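Local coordinates for methionine import ATP-binding protein metN 2 (Enterococcus faecalis, PDB 2QSW) that is probably the ATP-binding subunit of an ABC-type importer, represented here by its C-terminal NIL domain, a small alpha/beta domain related to the ACT family, at residues V26-H31 / V92-I97. Numbering follows the deposited sequence.
Sequences VRLLFH and VETEVI. With ZN (zinc ion), chain B.
Val92 slips CG1 between Leu28 and the Phe30 ring, 3.7 Å from Leu28 CB and over one face of the ring, while CG2 touches Phe30 CE1. A compact branched residue suits this buried corner. Next, Glu93 accepts Leu29 N through its backbone O and offers its carboxylate to zinc, for which carboxylate and imidazole are apt ligands. A bend at chi2 (95°) carries OE1 to 2.0 Å from the zinc ion, which His31 ND1 binds at 1.9 Å. Because both atoms ligate the metal, OE1 sits in plane at the imidazole edge without a hydrogen bond to ND1, the carboxylate standing at 72° to the ring. Glu33 and a water complete the site.

Thr94, on the buried face, sets CG2 3.7 Å from Val26 CB; its hydroxyl, amid apolar neighbours, donates to Val92 O. Glu95 exchanges backbone bonds with Arg27: Arg27 N to Glu95 O is 2.9 Å, and Glu95 N to Arg27 O is 3.1 Å. Arg27's long chain brings NH2 over the Glu95 carboxylate, with only a long salt bridge to OE1 (3.6 Å), and on to Glu100 of the second subunit, its stronger partner. Glu95 OE2 binds a different zinc ion, together with Glu100 of its own chain, at the subunit interface. Val96 CG2 packs on Val26 CG1, and Ile97 on Val13, Met16 and Leu17 of helix 13-19.

This pairing sets strand 93-96, the outermost of this chain's sheet, beside strand 24-31, one face apolar and packed against helix 77-89, the other mostly charged with Leu29 included, in the 2-3-1-4 antiparallel sheet of the ferredoxin-like, ACT-related NIL domain.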
ATOM      1  N   VAL A  26      -1.683   7.075  -5.313  1.00 12.82           N
ATOM      2  CA  VAL A  26      -2.216   6.636  -4.034  1.00 13.30           C
ATOM      3  C   VAL A  26      -3.576   7.254  -3.791  1.00 13.50           C
ATOM      4  O   VAL A  26      -3.834   8.394  -4.219  1.00 13.92           O
ATOM      5  CB  VAL A  26      -1.272   6.939  -2.836  1.00 13.65           C
ATOM      6  CG1 VAL A  26      -0.023   6.046  -2.839  1.00 15.22           C
ATOM      7  CG2 VAL A  26      -0.848   8.399  -2.797  1.00 14.67           C
ATOM      8  N   ARG A  27      -4.422   6.523  -3.094  1.00 13.25           N
ATOM      9  CA  ARG A  27      -5.706   7.020  -2.632  1.00 14.55           C
ATOM     10  C   ARG A  27      -5.585   7.298  -1.146  1.00 13.51           C
ATOM     11  O   ARG A  27      -5.172   6.427  -0.401  1.00 13.64           O
ATOM     12  CB  ARG A  27      -6.810   6.010  -2.906  1.00 14.65           C
ATOM     13  CG  ARG A  27      -8.197   6.440  -2.436  1.00 16.61           C
ATOM     14  CD  ARG A  27      -9.182   5.291  -2.534  1.00 22.08           C
ATOM     15  NE  ARG A  27      -8.833   4.309  -1.499  1.00 27.45           N
ATOM     16  CZ  ARG A  27      -8.911   2.976  -1.600  1.00 31.25           C
ATOM     17  NH1 ARG A  27      -9.375   2.357  -2.683  1.00 33.06           N
ATOM     18  NH2 ARG A  27      -8.534   2.243  -0.555  1.00 31.61           N
ATOM     19  N   LEU A  28      -5.930   8.528  -0.742  1.00 13.13           N
ATOM     20  CA  LEU A  28      -5.895   9.014   0.629  1.00 13.53           C
ATOM     21  C   LEU A  28      -7.357   9.126   1.064  1.00 13.79           C
ATOM     22  O   LEU A  28      -8.159   9.729   0.349  1.00 14.00           O
ATOM     23  CB  LEU A  28      -5.260  10.418   0.712  1.00 12.67           C
ATOM     24  CG  LEU A  28      -3.719  10.563   0.678  1.00 13.83           C
ATOM     25  CD1 LEU A  28      -3.087  10.054  -0.639  1.00 15.23           C
ATOM     26  CD2 LEU A  28      -3.343  12.032   0.914  1.00 15.66           C
ATOM     27  N   LEU A  29      -7.656   8.620   2.267  1.00 13.77           N
ATOM     28  CA  LEU A  29      -8.998   8.759   2.885  1.00 14.09           C
ATOM     29  C   LEU A  29      -8.936   9.631   4.122  1.00 13.38           C
ATOM     30  O   LEU A  29      -7.979   9.522   4.929  1.00 13.35           O
ATOM     31  CB  LEU A  29      -9.537   7.377   3.305  1.00 14.05           C
ATOM     32  CG  LEU A  29      -9.696   6.364   2.186  1.00 16.29           C
ATOM     33  CD1 LEU A  29     -10.280   5.000   2.718  1.00 17.59           C
ATOM     34  CD2 LEU A  29     -10.482   6.946   1.000  1.00 18.56           C
ATOM     35  N   PHE A  30      -9.940  10.520   4.261  1.00 12.52           N
ATOM     36  CA  PHE A  30     -10.041  11.478   5.369  1.00 13.22           C
ATOM     37  C   PHE A  30     -11.375  11.212   6.031  1.00 12.90           C
ATOM     38  O   PHE A  30     -12.394  11.224   5.362  1.00 13.92           O
ATOM     39  CB  PHE A  30     -10.003  12.924   4.850  1.00 13.98           C
ATOM     40  CG  PHE A  30      -8.712  13.257   4.137  1.00 13.62           C
ATOM     41  CD1 PHE A  30      -7.597  13.689   4.841  1.00 14.78           C
ATOM     42  CD2 PHE A  30      -8.594  13.027   2.791  1.00 15.50           C
ATOM     43  CE1 PHE A  30      -6.389  13.964   4.193  1.00 16.45           C
ATOM     44  CE2 PHE A  30      -7.393  13.331   2.136  1.00 14.87           C
ATOM     45  CZ  PHE A  30      -6.313  13.778   2.823  1.00 16.76           C
ATOM     46  N   HIS A  31     -11.351  10.853   7.317  1.00 13.21           N
ATOM     47  CA  HIS A  31     -12.589  10.601   8.075  1.00 13.67           C
ATOM     48  C   HIS A  31     -12.785  11.633   9.184  1.00 14.69           C
ATOM     49  O   HIS A  31     -13.730  11.523   9.968  1.00 15.75           O
ATOM     50  CB  HIS A  31     -12.569   9.202   8.700  1.00 14.14           C
ATOM     51  CG  HIS A  31     -12.318   8.098   7.722  1.00 15.01           C
ATOM     52  ND1 HIS A  31     -11.046   7.584   7.433  1.00 13.27           N
ATOM     53  CD2 HIS A  31     -13.202   7.395   6.979  1.00 14.00           C
ATOM     54  CE1 HIS A  31     -11.188   6.617   6.543  1.00 13.18           C
ATOM     55  NE2 HIS A  31     -12.480   6.484   6.245  1.00 15.09           N
ATOM     56  N   VAL A  92      -4.162   9.253   7.971  1.00 13.21           N
ATOM     57  CA  VAL A  92      -4.714   9.304   6.656  1.00 12.91           C
ATOM     58  C   VAL A  92      -4.489   7.923   6.004  1.00 13.40           C
ATOM     59  O   VAL A  92      -3.378   7.597   5.572  1.00 13.26           O
ATOM     60  CB  VAL A  92      -4.029  10.438   5.771  1.00 13.83           C
ATOM     61  CG1 VAL A  92      -4.598  10.386   4.374  1.00 12.61           C
ATOM     62  CG2 VAL A  92      -4.174  11.817   6.397  1.00 13.27           C
ATOM     63  N   GLU A  93      -5.541   7.133   5.920  1.00 12.84           N
ATOM     64  CA  GLU A  93      -5.451   5.801   5.294  1.00 13.44           C
ATOM     65  C   GLU A  93      -5.068   5.968   3.822  1.00 13.48           C
ATOM     66  O   GLU A  93      -5.651   6.766   3.101  1.00 12.97           O
ATOM     67  CB  GLU A  93      -6.744   5.045   5.391  1.00 13.43           C
ATOM     68  CG  GLU A  93      -7.138   4.627   6.794  1.00 14.00           C
ATOM     69  CD  GLU A  93      -8.080   5.603   7.501  1.00 15.67           C
ATOM     70  OE1 GLU A  93      -8.086   6.808   7.141  1.00 16.58           O
ATOM     71  OE2 GLU A  93      -8.824   5.161   8.388  1.00 15.16           O
ATOM     72  N   THR A  94      -4.047   5.241   3.387  1.00 13.43           N
ATOM     73  CA  THR A  94      -3.439   5.463   2.092  1.00 14.03           C
ATOM     74  C   THR A  94      -3.124   4.119   1.475  1.00 14.42           C
ATOM     75  O   THR A  94      -2.594   3.229   2.131  1.00 15.09           O
ATOM     76  CB  THR A  94      -2.165   6.308   2.253  1.00 13.77           C
ATOM     77  OG1 THR A  94      -2.470   7.551   2.918  1.00 13.72           O
ATOM     78  CG2 THR A  94      -1.538   6.626   0.887  1.00 13.40           C
ATOM     79  N   GLU A  95      -3.448   3.983   0.209  1.00 15.01           N
ATOM     80  CA  GLU A  95      -2.992   2.829  -0.526  1.00 17.78           C
ATOM     81  C   GLU A  95      -2.709   3.084  -1.993  1.00 16.37           C
ATOM     82  O   GLU A  95      -3.328   3.914  -2.631  1.00 15.44           O
ATOM     83  CB  GLU A  95      -3.917   1.687  -0.343  1.00 19.61           C
ATOM     84  CG  GLU A  95      -5.240   1.830  -0.934  1.00 19.34           C
ATOM     85  CD  GLU A  95      -6.033   0.471  -0.864  1.00 23.60           C
ATOM     86  OE1 GLU A  95      -5.968  -0.210   0.175  1.00 26.93           O
ATOM     87  OE2 GLU A  95      -6.713   0.059  -1.842  1.00 27.91           O
ATOM     88  N   VAL A  96      -1.719   2.345  -2.485  1.00 14.53           N
ATOM     89  CA  VAL A  96      -1.261   2.456  -3.851  1.00 13.99           C
ATOM     90  C   VAL A  96      -2.293   1.765  -4.724  1.00 14.20           C
ATOM     91  O   VAL A  96      -2.543   0.576  -4.582  1.00 14.55           O
ATOM     92  CB  VAL A  96       0.139   1.777  -4.028  1.00 14.23           C
ATOM     93  CG1 VAL A  96       0.541   1.791  -5.483  1.00 14.61           C
ATOM     94  CG2 VAL A  96       1.164   2.482  -3.171  1.00 16.31           C
ATOM     95  N   ILE A  97      -2.822   2.491  -5.696  1.00 13.48           N
ATOM     96  CA  ILE A  97      -3.857   1.953  -6.577  1.00 15.42           C
ATOM     97  C   ILE A  97      -3.268   0.875  -7.504  1.00 15.35           C
ATOM     98  O   ILE A  97      -2.064   0.812  -7.693  1.00 15.57           O
ATOM     99  CB  ILE A  97      -4.572   3.067  -7.402  1.00 16.24           C
ATOM    100  CG1 ILE A  97      -3.633   3.687  -8.413  1.00 16.77           C
ATOM    101  CG2 ILE A  97      -5.208   4.103  -6.454  1.00 16.48           C
ATOM    102  CD1 ILE A  97      -4.331   4.577  -9.492  1.00 18.04           C
TER
HETATM  103 ZN    ZN B 201      -9.309   7.921   8.213  1.00 14.58          ZN
HETATM  104  O   HOH W   1      -8.334   9.691   7.569  1.00 13.46           O